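Local coordinates for isatin hydrolase (PDB 5NMP), which hydrolyses isatin, opening its five-membered lactam ring to give isatinate, with the help of a bound manganese ion, at residues 48-56 with 67-77; 139-150 with 233-243. All blocks are in the same frame, centred on the assembly; numbering follows the deposited sequence.

Overall arrangement
From the N terminus, the chain passes helix 11-20 and strand 24-27 before reaching interaction 1, where 48-56 meets 67-77 and closes a short loop of 10 residues into the hairpin of strands 52-60 and 66-74. Just past this arm lie His76, His80 and Asp82, three of the manganese ligands. Interaction 2 comes later, in series rather than nested or crossed: 139-150 meets 233-243 across an 82-residue excursion containing helices 179-187 and 214-221, and ties strands 147-151 and 239-244 of the large mixed sheet together over strand 107-114. The two contacts lie on opposite sides of the chain's centre, their centres about 32 Å apart, and both touch the second subunit.

Interaction 1 (48-56 with 67-77); sequences VQPFKIERI and YWNNFSCGEHT. With MN (manganese (II) ion), chain K.
A beta hairpin arm leading down to the manganese site pairs Lys52 with Ser72 and Glu54 with Asn70, both antiparallel hydrogen-bonded pairs. Lys52 N reaches Ser72 O at 2.8 Å, Glu54 N reaches Asn70 O, and each pair returns a second backbone bond; Ile56 N to Trp68 O carries the ladder on to the corner. There Ile56 turns its branches onto Trp68. CG1 lies beside its own backbone N (chi1 -50°) and chi2 is extended, which carries CD1 over one face of the indole, 3.9 Å from the centroid of the five-membered ring. The same CD1 also packs on the amide of Asn70, whose OD1 accepts from Gln49 N of the second subunit. Residues 70-74 pair with a strand of that subunit, so the hairpin is part of a sheet running through the dimer interface. On the face carrying Ile53 and Phe71, Ile53 CG1 rests on Asn69 CB at 3.7 Å. Asn69 ND2 donates almost straight to Tyr67 OH, itself hydrogen-bonded to Gly252 O of the second subunit; the same ND2 bonds Glu75 OE2 of that subunit. Phe51 CE2 touches Phe71 CD1 at 3.7 Å, yet the rings, 27° from parallel, are slid apart and barely overlap. Cys73 SG sits at the edge of the Phe51 ring. Beyond the ladder, Thr77 OG1 accepts from Gly74 N at 2.8 Å, and a water donates to both this hydroxyl and Gln49 O. His76 ND1 binds manganese at 2.1 Å alongside His80 and Asp82, while its NE2 is hydrogen-bonded to Ser254 OG, which should fix the turn of the imidazole.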
loop_
_atom_site.group_PDB
_atom_site.type_symbol
_atom_site.label_atom_id
_atom_site.label_comp_id
_atom_site.label_asym_id
_atom_site.label_seq_id
_atom_site.Cartn_x
_atom_site.Cartn_y
_atom_site.Cartn_z
ATOM N N VAL A 48 -20.303 -7.083 -4.863
ATOM C CA VAL A 48 -19.098 -6.301 -5.113
ATOM C C VAL A 48 -18.827 -6.222 -6.619
ATOM O O VAL A 48 -19.059 -7.181 -7.353
ATOM C CB VAL A 48 -17.867 -6.899 -4.382
ATOM C CG1 VAL A 48 -17.645 -8.347 -4.788
ATOM C CG2 VAL A 48 -16.618 -6.067 -4.647
ATOM N N GLN A 49 -18.370 -5.062 -7.078
ATOM C CA GLN A 49 -17.993 -4.896 -8.474
ATOM C C GLN A 49 -16.700 -5.637 -8.767
ATOM O O GLN A 49 -15.815 -5.705 -7.913
ATOM C CB GLN A 49 -17.830 -3.417 -8.824
ATOM C CG GLN A 49 -19.124 -2.703 -9.158
ATOM C CD GLN A 49 -18.906 -1.247 -9.527
ATOM O OE1 GLN A 49 -17.833 -0.688 -9.291
ATOM N NE2 GLN A 49 -19.925 -0.626 -10.114
ATOM N N PRO A 50 -16.589 -6.205 -9.975
ATOM C CA PRO A 50 -15.313 -6.760 -10.435
ATOM C C PRO A 50 -14.330 -5.636 -10.755
ATOM O O PRO A 50 -14.733 -4.473 -10.798
ATOM C CB PRO A 50 -15.702 -7.540 -11.692
ATOM C CG PRO A 50 -16.930 -6.857 -12.185
ATOM C CD PRO A 50 -17.666 -6.399 -10.961
ATOM N N PHE A 51 -13.063 -5.971 -10.970
ATOM C CA PHE A 51 -12.069 -4.961 -11.308
ATOM C C PHE A 51 -12.199 -4.546 -12.772
ATOM O O PHE A 51 -12.079 -5.376 -13.671
ATOM C CB PHE A 51 -10.658 -5.478 -11.023
ATOM C CG PHE A 51 -9.580 -4.453 -11.242
ATOM C CD1 PHE A 51 -8.875 -4.407 -12.435
ATOM C CD2 PHE A 51 -9.274 -3.530 -10.254
ATOM C CE1 PHE A 51 -7.886 -3.459 -12.636
ATOM C CE2 PHE A 51 -8.285 -2.580 -10.449
ATOM C CZ PHE A 51 -7.591 -2.545 -11.640
ATOM N N LYS A 52 -12.455 -3.263 -13.006
ATOM C CA LYS A 52 -12.527 -2.730 -14.366
ATOM C C LYS A 52 -11.506 -1.618 -14.560
ATOM O O LYS A 52 -11.327 -0.768 -13.688
ATOM C CB LYS A 52 -13.929 -2.202 -14.683
ATOM C CG LYS A 52 -15.033 -3.246 -14.650
ATOM C CD LYS A 52 -16.307 -2.700 -15.280
ATOM C CE LYS A 52 -17.487 -3.639 -15.077
ATOM N NZ LYS A 52 -17.958 -3.653 -13.661
ATOM N N ILE A 53 -10.840 -1.620 -15.708
ATOM C CA ILE A 53 -9.837 -0.605 -15.993
ATOM C C ILE A 53 -10.008 -0.050 -17.406
ATOM O O ILE A 53 -10.203 -0.797 -18.366
ATOM C CB ILE A 53 -8.404 -1.163 -15.797
ATOM C CG1 ILE A 53 -7.365 -0.048 -15.907
ATOM C CG2 ILE A 53 -8.110 -2.304 -16.768
ATOM C CD1 ILE A 53 -5.968 -0.485 -15.522
ATOM N N GLU A 54 -9.963 1.273 -17.522
ATOM C CA GLU A 54 -10.119 1.929 -18.811
ATOM C C GLU A 54 -9.009 2.950 -19.046
ATOM O O GLU A 54 -8.712 3.785 -18.190
ATOM C CB GLU A 54 -11.491 2.597 -18.914
ATOM C CG GLU A 54 -11.861 3.446 -17.715
ATOM C CD GLU A 54 -13.238 4.065 -17.847
ATOM O OE1 GLU A 54 -13.779 4.066 -18.973
ATOM O OE2 GLU A 54 -13.779 4.544 -16.828
ATOM N N ARG A 55 -8.397 2.865 -20.222
ATOM C CA ARG A 55 -7.274 3.717 -20.578
ATOM C C ARG A 55 -7.720 5.156 -20.838
ATOM O O ARG A 55 -8.746 5.393 -21.483
ATOM C CB ARG A 55 -6.564 3.142 -21.806
ATOM C CG ARG A 55 -5.276 3.840 -22.180
ATOM C CD ARG A 55 -4.728 3.299 -23.489
ATOM N NE ARG A 55 -4.166 1.959 -23.351
ATOM C CZ ARG A 55 -3.568 1.297 -24.338
ATOM N NH1 ARG A 55 -3.459 1.851 -25.538
ATOM N NH2 ARG A 55 -3.081 0.081 -24.128
ATOM N N ILE A 56 -6.953 6.113 -20.325
ATOM C CA ILE A 56 -7.228 7.526 -20.568
ATOM C C ILE A 56 -6.438 8.022 -21.781
ATOM O O ILE A 56 -6.982 8.683 -22.665
ATOM C CB ILE A 56 -6.880 8.401 -19.345
ATOM C CG1 ILE A 56 -7.502 7.828 -18.071
ATOM C CG2 ILE A 56 -7.341 9.833 -19.561
ATOM C CD1 ILE A 56 -7.184 8.632 -16.827
ATOM N N TYR A 67 0.829 8.387 -20.235
ATOM C CA TYR A 67 -0.045 7.220 -20.251
ATOM C C TYR A 67 -0.582 6.971 -18.848
ATOM O O TYR A 67 0.183 6.978 -17.888
ATOM C CB TYR A 67 0.710 5.992 -20.769
ATOM C CG TYR A 67 0.185 4.665 -20.259
ATOM C CD1 TYR A 67 -1.043 4.169 -20.682
ATOM C CD2 TYR A 67 0.927 3.901 -19.366
ATOM C CE1 TYR A 67 -1.523 2.956 -20.221
ATOM C CE2 TYR A 67 0.458 2.688 -18.902
ATOM C CZ TYR A 67 -0.770 2.220 -19.332
ATOM O OH TYR A 67 -1.246 1.012 -18.875
ATOM N N TRP A 68 -1.893 6.768 -18.732
ATOM C CA TRP A 68 -2.528 6.507 -17.435
ATOM C C TRP A 68 -3.956 5.978 -17.578
ATOM O O TRP A 68 -4.581 6.120 -18.630
ATOM C CB TRP A 68 -2.526 7.766 -16.552
ATOM C CG TRP A 68 -3.147 8.998 -17.164
ATOM C CD1 TRP A 68 -3.470 9.198 -18.476
ATOM C CD2 TRP A 68 -3.514 10.201 -16.476
ATOM N NE1 TRP A 68 -4.013 10.448 -18.647
ATOM C CE2 TRP A 68 -4.053 11.083 -17.434
ATOM C CE3 TRP A 68 -3.442 10.616 -15.143
ATOM C CZ2 TRP A 68 -4.515 12.354 -17.102
ATOM C CZ3 TRP A 68 -3.902 11.881 -14.816
ATOM C CH2 TRP A 68 -4.431 12.734 -15.792
ATOM N N ASN A 69 -4.462 5.372 -16.506
ATOM C CA ASN A 69 -5.771 4.718 -16.521
ATOM C C ASN A 69 -6.721 5.222 -15.440
ATOM O O ASN A 69 -6.295 5.812 -14.447
ATOM C CB ASN A 69 -5.611 3.200 -16.353
ATOM C CG ASN A 69 -4.670 2.586 -17.373
ATOM O OD1 ASN A 69 -5.079 2.235 -18.480
ATOM N ND2 ASN A 69 -3.407 2.436 -16.997
ATOM N N ASN A 70 -8.013 4.983 -15.651
ATOM C CA ASN A 70 -9.006 5.024 -14.580
ATOM C C ASN A 70 -9.378 3.593 -14.214
ATOM O O ASN A 70 -9.350 2.713 -15.074
ATOM C CB ASN A 70 -10.255 5.796 -15.001
ATOM C CG ASN A 70 -10.025 7.287 -15.088
ATOM O OD1 ASN A 70 -9.295 7.864 -14.284
ATOM N ND2 ASN A 70 -10.657 7.923 -16.065
ATOM N N PHE A 71 -9.724 3.345 -12.954
ATOM C CA PHE A 71 -10.173 2.007 -12.575
ATOM C C PHE A 71 -11.300 2.026 -11.550
ATOM O O PHE A 71 -11.542 3.029 -10.878
ATOM C CB PHE A 71 -9.000 1.167 -12.045
ATOM C CG PHE A 71 -8.465 1.618 -10.710
ATOM C CD1 PHE A 71 -8.865 0.988 -9.539
ATOM C CD2 PHE A 71 -7.542 2.650 -10.627
ATOM C CE1 PHE A 71 -8.367 1.390 -8.311
ATOM C CE2 PHE A 71 -7.039 3.057 -9.402
ATOM C CZ PHE A 71 -7.453 2.426 -8.242
ATOM N N SER A 72 -11.997 0.901 -11.456
ATOM C CA SER A 72 -13.066 0.733 -10.487
ATOM C C SER A 72 -13.062 -0.692 -9.957
ATOM O O SER A 72 -12.772 -1.637 -10.690
ATOM C CB SER A 72 -14.423 1.072 -11.107
ATOM O OG SER A 72 -14.666 0.299 -12.268
ATOM N N CYS A 73 -13.373 -0.835 -8.673
ATOM C CA CYS A 73 -13.455 -2.141 -8.034
ATOM C C CYS A 73 -14.119 -2.001 -6.670
ATOM O O CYS A 73 -14.770 -0.994 -6.389
ATOM C CB CYS A 73 -12.067 -2.772 -7.892
ATOM S SG CYS A 73 -10.907 -1.831 -6.877
ATOM N N GLY A 74 -13.959 -3.014 -5.828
ATOM C CA GLY A 74 -14.502 -2.968 -4.486
ATOM C C GLY A 74 -13.394 -2.904 -3.462
ATOM O O GLY A 74 -12.236 -3.181 -3.774
ATOM N N GLU A 75 -13.742 -2.525 -2.238
ATOM C CA GLU A 75 -12.796 -2.554 -1.132
ATOM C C GLU A 75 -12.228 -3.959 -0.960
ATOM O O GLU A 75 -11.073 -4.130 -0.591
ATOM C CB GLU A 75 -13.465 -2.101 0.168
ATOM C CG GLU A 75 -13.941 -0.661 0.167
ATOM C CD GLU A 75 -14.757 -0.318 1.404
ATOM O OE1 GLU A 75 -15.408 -1.226 1.959
ATOM O OE2 GLU A 75 -14.744 0.858 1.823
ATOM N N HIS A 76 -13.054 -4.962 -1.236
ATOM C CA HIS A 76 -12.659 -6.351 -1.058
ATOM C C HIS A 76 -12.412 -7.032 -2.402
ATOM O O HIS A 76 -13.061 -8.020 -2.750
ATOM C CB HIS A 76 -13.722 -7.093 -0.249
ATOM C CG HIS A 76 -13.911 -6.540 1.129
ATOM N ND1 HIS A 76 -13.429 -7.167 2.258
ATOM C CD2 HIS A 76 -14.510 -5.403 1.558
ATOM C CE1 HIS A 76 -13.733 -6.449 3.324
ATOM N NE2 HIS A 76 -14.388 -5.372 2.927
ATOM N N THR A 77 -11.453 -6.484 -3.142
ATOM C CA THR A 77 -11.087 -6.974 -4.462
ATOM C C THR A 77 -9.642 -7.457 -4.454
ATOM O O THR A 77 -8.751 -6.739 -4.006
ATOM C CB THR A 77 -11.260 -5.875 -5.534
ATOM O OG1 THR A 77 -12.642 -5.502 -5.625
ATOM C CG2 THR A 77 -10.771 -6.356 -6.895
HETATM MN MN MN K . -12.584 -9.068 2.565
HETATM O O HOH W 1 -14.112 -7.766 -6.678
#

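Interaction 2 (139-150 with 233-243); sequences HGRIPAGAWVLF and LDQLPPRGAFI
His139 and Pro238 bring their backbones to 7.0 Å between CA atoms, and Trp147 and Ile243 only to 8.1 Å, so the two segments meet through side chains rather than as paired strands. The polar part is the grip of Arg239 on the end of helix 129-139 and the loop after it. Bent at chi3 (-46°), the arginine sends its guanidinium across to two main-chain carbonyls: NH2 donates to His139 O at 2.6 Å, in the guanidinium plane, and NH1 to Arg141 O at 3.0 Å, with that oxygen tilted out of the plane. A positive group on the last carbonyl of a helix, where the chain leaves through Gly140 with positive phi, probably suits the helix dipole. Beside it Pro143 CD packs on NH1. Pro238 lies over the His139 imidazole, its CB 3.9 Å from the ring centroid and nearly on the normal, a CH-pi contact. Deeper in, Leu149 drives its CD1 branch among three aliphatic ends, meeting Leu233 CD2 at 3.9 Å, Leu236 CD1 and Ile243 CD1. Trp147 crosses Ile243 at about a right angle, its CD1 4.0 Å from Ile243 CB. Trp147 NE1 donates to a water in the plane of the indole at 2.8 Å, and this water also lies within bonding distance of Ile243 O. Strand 107-114 runs between strands 147-151 and 239-244 in the mixed sheet, and Trp147 and Ile243 both touch its Ala110; Leu236 and Ile243 reach on to Ala262 of strand 261-264, while Trp135 of helix 129-139 meets His139 edge-to-face.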
loop_
_atom_site.group_PDB
_atom_site.type_symbol
_atom_site.label_atom_id
_atom_site.label_comp_id
_atom_site.label_asym_id
_atom_site.label_seq_id
_atom_site.Cartn_x
_atom_site.Cartn_y
_atom_site.Cartn_z
ATOM N N HIS A 139 8.187 -25.564 15.593
ATOM C CA HIS A 139 8.699 -24.242 15.232
ATOM C C HIS A 139 8.652 -23.212 16.356
ATOM O O HIS A 139 9.118 -22.088 16.187
ATOM C CB HIS A 139 7.928 -23.712 14.025
ATOM C CG HIS A 139 8.011 -24.602 12.826
ATOM N ND1 HIS A 139 6.902 -24.985 12.103
ATOM C CD2 HIS A 139 9.072 -25.195 12.230
ATOM C CE1 HIS A 139 7.277 -25.771 11.109
ATOM N NE2 HIS A 139 8.589 -25.914 11.164
ATOM N N GLY A 140 8.095 -23.592 17.501
ATOM C CA GLY A 140 8.052 -22.698 18.644
ATOM C C GLY A 140 6.730 -21.970 18.797
ATOM O O GLY A 140 5.874 -22.014 17.915
ATOM N N ARG A 141 6.574 -21.292 19.927
ATOM C CA ARG A 141 5.339 -20.595 20.260
ATOM C C ARG A 141 5.025 -19.471 19.275
ATOM O O ARG A 141 5.899 -18.682 18.922
ATOM C CB ARG A 141 5.433 -20.037 21.681
ATOM C CG ARG A 141 4.156 -19.418 22.213
ATOM C CD ARG A 141 4.395 -18.816 23.587
ATOM N NE ARG A 141 3.159 -18.368 24.221
ATOM C CZ ARG A 141 2.463 -19.092 25.091
ATOM N NH1 ARG A 141 2.882 -20.302 25.437
ATOM N NH2 ARG A 141 1.347 -18.604 25.619
ATOM N N ILE A 142 3.775 -19.416 18.827
ATOM C CA ILE A 142 3.296 -18.319 17.993
ATOM C C ILE A 142 3.293 -17.018 18.795
ATOM O O ILE A 142 2.593 -16.909 19.802
ATOM C CB ILE A 142 1.879 -18.595 17.462
ATOM C CG1 ILE A 142 1.855 -19.891 16.648
ATOM C CG2 ILE A 142 1.378 -17.425 16.636
ATOM C CD1 ILE A 142 0.470 -20.317 16.227
ATOM N N PRO A 143 4.082 -16.025 18.354
ATOM C CA PRO A 143 4.269 -14.786 19.122
ATOM C C PRO A 143 3.051 -13.862 19.099
ATOM O O PRO A 143 2.340 -13.785 18.096
ATOM C CB PRO A 143 5.466 -14.127 18.431
ATOM C CG PRO A 143 5.402 -14.620 17.036
ATOM C CD PRO A 143 4.864 -16.024 17.106
ATOM N N ALA A 144 2.817 -13.169 20.208
ATOM C CA ALA A 144 1.700 -12.240 20.304
ATOM C C ALA A 144 1.943 -11.023 19.423
ATOM O O ALA A 144 3.044 -10.474 19.403
ATOM C CB ALA A 144 1.478 -11.820 21.748
ATOM N N GLY A 145 0.913 -10.610 18.693
ATOM C CA GLY A 145 1.008 -9.457 17.816
ATOM C C GLY A 145 1.494 -9.809 16.423
ATOM O O GLY A 145 1.892 -8.933 15.656
ATOM N N ALA A 146 1.453 -11.094 16.089
ATOM C CA ALA A 146 1.932 -11.562 14.795
ATOM C C ALA A 146 0.790 -11.994 13.887
ATOM O O ALA A 146 -0.243 -12.468 14.360
ATOM C CB ALA A 146 2.912 -12.711 14.981
ATOM N N TRP A 147 0.978 -11.822 12.581
ATOM C CA TRP A 147 0.067 -12.406 11.602
ATOM C C TRP A 147 0.167 -13.923 11.633
ATOM O O TRP A 147 1.247 -14.482 11.825
ATOM C CB TRP A 147 0.376 -11.924 10.181
ATOM C CG TRP A 147 -0.045 -10.528 9.865
ATOM C CD1 TRP A 147 0.750 -9.422 9.831
ATOM C CD2 TRP A 147 -1.361 -10.087 9.505
ATOM N NE1 TRP A 147 0.011 -8.318 9.484
ATOM C CE2 TRP A 147 -1.289 -8.699 9.280
ATOM C CE3 TRP A 147 -2.594 -10.732 9.359
ATOM C CZ2 TRP A 147 -2.400 -7.942 8.918
ATOM C CZ3 TRP A 147 -3.697 -9.978 8.998
ATOM C CH2 TRP A 147 -3.593 -8.598 8.783
ATOM N N VAL A 148 -0.962 -14.588 11.435
ATOM C CA VAL A 148 -0.956 -16.018 11.178
ATOM C C VAL A 148 -1.313 -16.243 9.714
ATOM O O VAL A 148 -2.472 -16.104 9.320
ATOM C CB VAL A 148 -1.938 -16.773 12.087
ATOM C CG1 VAL A 148 -1.949 -18.256 11.742
ATOM C CG2 VAL A 148 -1.566 -16.568 13.541
ATOM N N LEU A 149 -0.310 -16.568 8.906
ATOM C CA LEU A 149 -0.523 -16.769 7.475
ATOM C C LEU A 149 -0.785 -18.241 7.161
ATOM O O LEU A 149 0.080 -19.099 7.348
ATOM C CB LEU A 149 0.674 -16.246 6.676
ATOM C CG LEU A 149 0.989 -14.761 6.900
ATOM C CD1 LEU A 149 2.099 -14.283 5.980
ATOM C CD2 LEU A 149 -0.259 -13.904 6.728
ATOM N N PHE A 150 -1.998 -18.516 6.691
ATOM C CA PHE A 150 -2.454 -19.866 6.386
ATOM C C PHE A 150 -2.081 -20.258 4.956
ATOM O O PHE A 150 -2.793 -19.919 4.011
ATOM C CB PHE A 150 -3.973 -19.947 6.591
ATOM C CG PHE A 150 -4.535 -21.341 6.537
ATOM C CD1 PHE A 150 -3.735 -22.447 6.776
ATOM C CD2 PHE A 150 -5.878 -21.541 6.245
ATOM C CE1 PHE A 150 -4.264 -23.727 6.727
ATOM C CE2 PHE A 150 -6.413 -22.817 6.192
ATOM C CZ PHE A 150 -5.605 -23.913 6.434
ATOM N N LEU A 233 3.474 -17.616 -0.433
ATOM C CA LEU A 233 3.694 -17.964 0.967
ATOM C C LEU A 233 4.746 -19.062 1.088
ATOM O O LEU A 233 5.390 -19.208 2.127
ATOM C CB LEU A 233 2.388 -18.400 1.634
ATOM C CG LEU A 233 1.350 -17.296 1.840
ATOM C CD1 LEU A 233 0.165 -17.811 2.639
ATOM C CD2 LEU A 233 1.975 -16.082 2.519
ATOM N N ASP A 234 4.922 -19.819 0.010
ATOM C CA ASP A 234 5.917 -20.885 -0.044
ATOM C C ASP A 234 7.350 -20.354 -0.013
ATOM O O ASP A 234 8.293 -21.120 0.172
ATOM C CB ASP A 234 5.711 -21.731 -1.301
ATOM C CG ASP A 234 5.793 -20.909 -2.574
ATOM O OD1 ASP A 234 6.879 -20.869 -3.190
ATOM O OD2 ASP A 234 4.772 -20.298 -2.958
ATOM N N GLN A 235 7.514 -19.049 -0.206
ATOM C CA GLN A 235 8.839 -18.440 -0.193
ATOM C C GLN A 235 9.162 -17.829 1.163
ATOM O O GLN A 235 10.201 -17.190 1.338
ATOM C CB GLN A 235 8.954 -17.372 -1.281
ATOM C CG GLN A 235 8.840 -17.916 -2.689
ATOM C CD GLN A 235 9.013 -16.841 -3.741
ATOM O OE1 GLN A 235 9.813 -15.919 -3.578
ATOM N NE2 GLN A 235 8.257 -16.952 -4.827
ATOM N N LEU A 236 8.265 -18.031 2.123
ATOM C CA LEU A 236 8.454 -17.498 3.465
ATOM C C LEU A 236 8.856 -18.588 4.449
ATOM O O LEU A 236 8.412 -19.730 4.334
ATOM C CB LEU A 236 7.179 -16.808 3.948
ATOM C CG LEU A 236 6.696 -15.619 3.117
ATOM C CD1 LEU A 236 5.569 -14.893 3.844
ATOM C CD2 LEU A 236 7.846 -14.675 2.812
ATOM N N PRO A 237 9.700 -18.234 5.426
ATOM C CA PRO A 237 10.070 -19.147 6.509
ATOM C C PRO A 237 8.898 -19.356 7.463
ATOM O O PRO A 237 7.965 -18.554 7.442
ATOM C CB PRO A 237 11.220 -18.416 7.200
ATOM C CG PRO A 237 10.917 -16.980 6.969
ATOM C CD PRO A 237 10.332 -16.912 5.585
ATOM N N PRO A 238 8.938 -20.419 8.282
ATOM C CA PRO A 238 7.886 -20.643 9.278
ATOM C C PRO A 238 7.723 -19.449 10.212
ATOM O O PRO A 238 6.601 -19.104 10.584
ATOM C CB PRO A 238 8.381 -21.873 10.043
ATOM C CG PRO A 238 9.259 -22.579 9.079
ATOM C CD PRO A 238 9.929 -21.508 8.274
ATOM N N ARG A 239 8.839 -18.823 10.574
ATOM C CA ARG A 239 8.811 -17.651 11.440
ATOM C C ARG A 239 9.989 -16.717 11.162
ATOM O O ARG A 239 11.033 -17.144 10.668
ATOM C CB ARG A 239 8.804 -18.076 12.909
ATOM C CG ARG A 239 10.030 -18.857 13.336
ATOM C CD ARG A 239 9.865 -19.354 14.755
ATOM N NE ARG A 239 9.367 -18.302 15.632
ATOM C CZ ARG A 239 8.701 -18.521 16.761
ATOM N NH1 ARG A 239 8.285 -17.501 17.497
ATOM N NH2 ARG A 239 8.447 -19.763 17.150
ATOM N N GLY A 240 9.811 -15.439 11.473
ATOM C CA GLY A 240 10.875 -14.467 11.313
ATOM C C GLY A 240 10.598 -13.427 10.244
ATOM O O GLY A 240 11.262 -12.392 10.195
ATOM N N ALA A 241 9.624 -13.702 9.384
ATOM C CA ALA A 241 9.263 -12.769 8.325
ATOM C C ALA A 241 8.546 -11.552 8.897
ATOM O O ALA A 241 7.895 -11.633 9.937
ATOM C CB ALA A 241 8.397 -13.453 7.284
ATOM N N PHE A 242 8.673 -10.426 8.206
ATOM C CA PHE A 242 8.062 -9.177 8.645
ATOM C C PHE A 242 7.156 -8.633 7.545
ATOM O O PHE A 242 7.580 -8.491 6.398
ATOM C CB PHE A 242 9.142 -8.159 9.017
ATOM C CG PHE A 242 8.639 -7.021 9.853
ATOM C CD1 PHE A 242 8.567 -7.140 11.229
ATOM C CD2 PHE A 242 8.233 -5.835 9.263
ATOM C CE1 PHE A 242 8.101 -6.101 12.002
ATOM C CE2 PHE A 242 7.763 -4.788 10.031
ATOM C CZ PHE A 242 7.698 -4.922 11.403
ATOM N N ILE A 243 5.908 -8.332 7.887
ATOM C CA ILE A 243 4.927 -7.978 6.868
ATOM C C ILE A 243 4.647 -6.482 6.771
ATOM O O ILE A 243 4.377 -5.818 7.772
ATOM C CB ILE A 243 3.595 -8.702 7.110
ATOM C CG1 ILE A 243 3.820 -10.213 7.193
ATOM C CG2 ILE A 243 2.595 -8.365 6.012
ATOM C CD1 ILE A 243 4.491 -10.801 5.976
HETATM O O HOH W 2 1.464 -6.064 8.806
#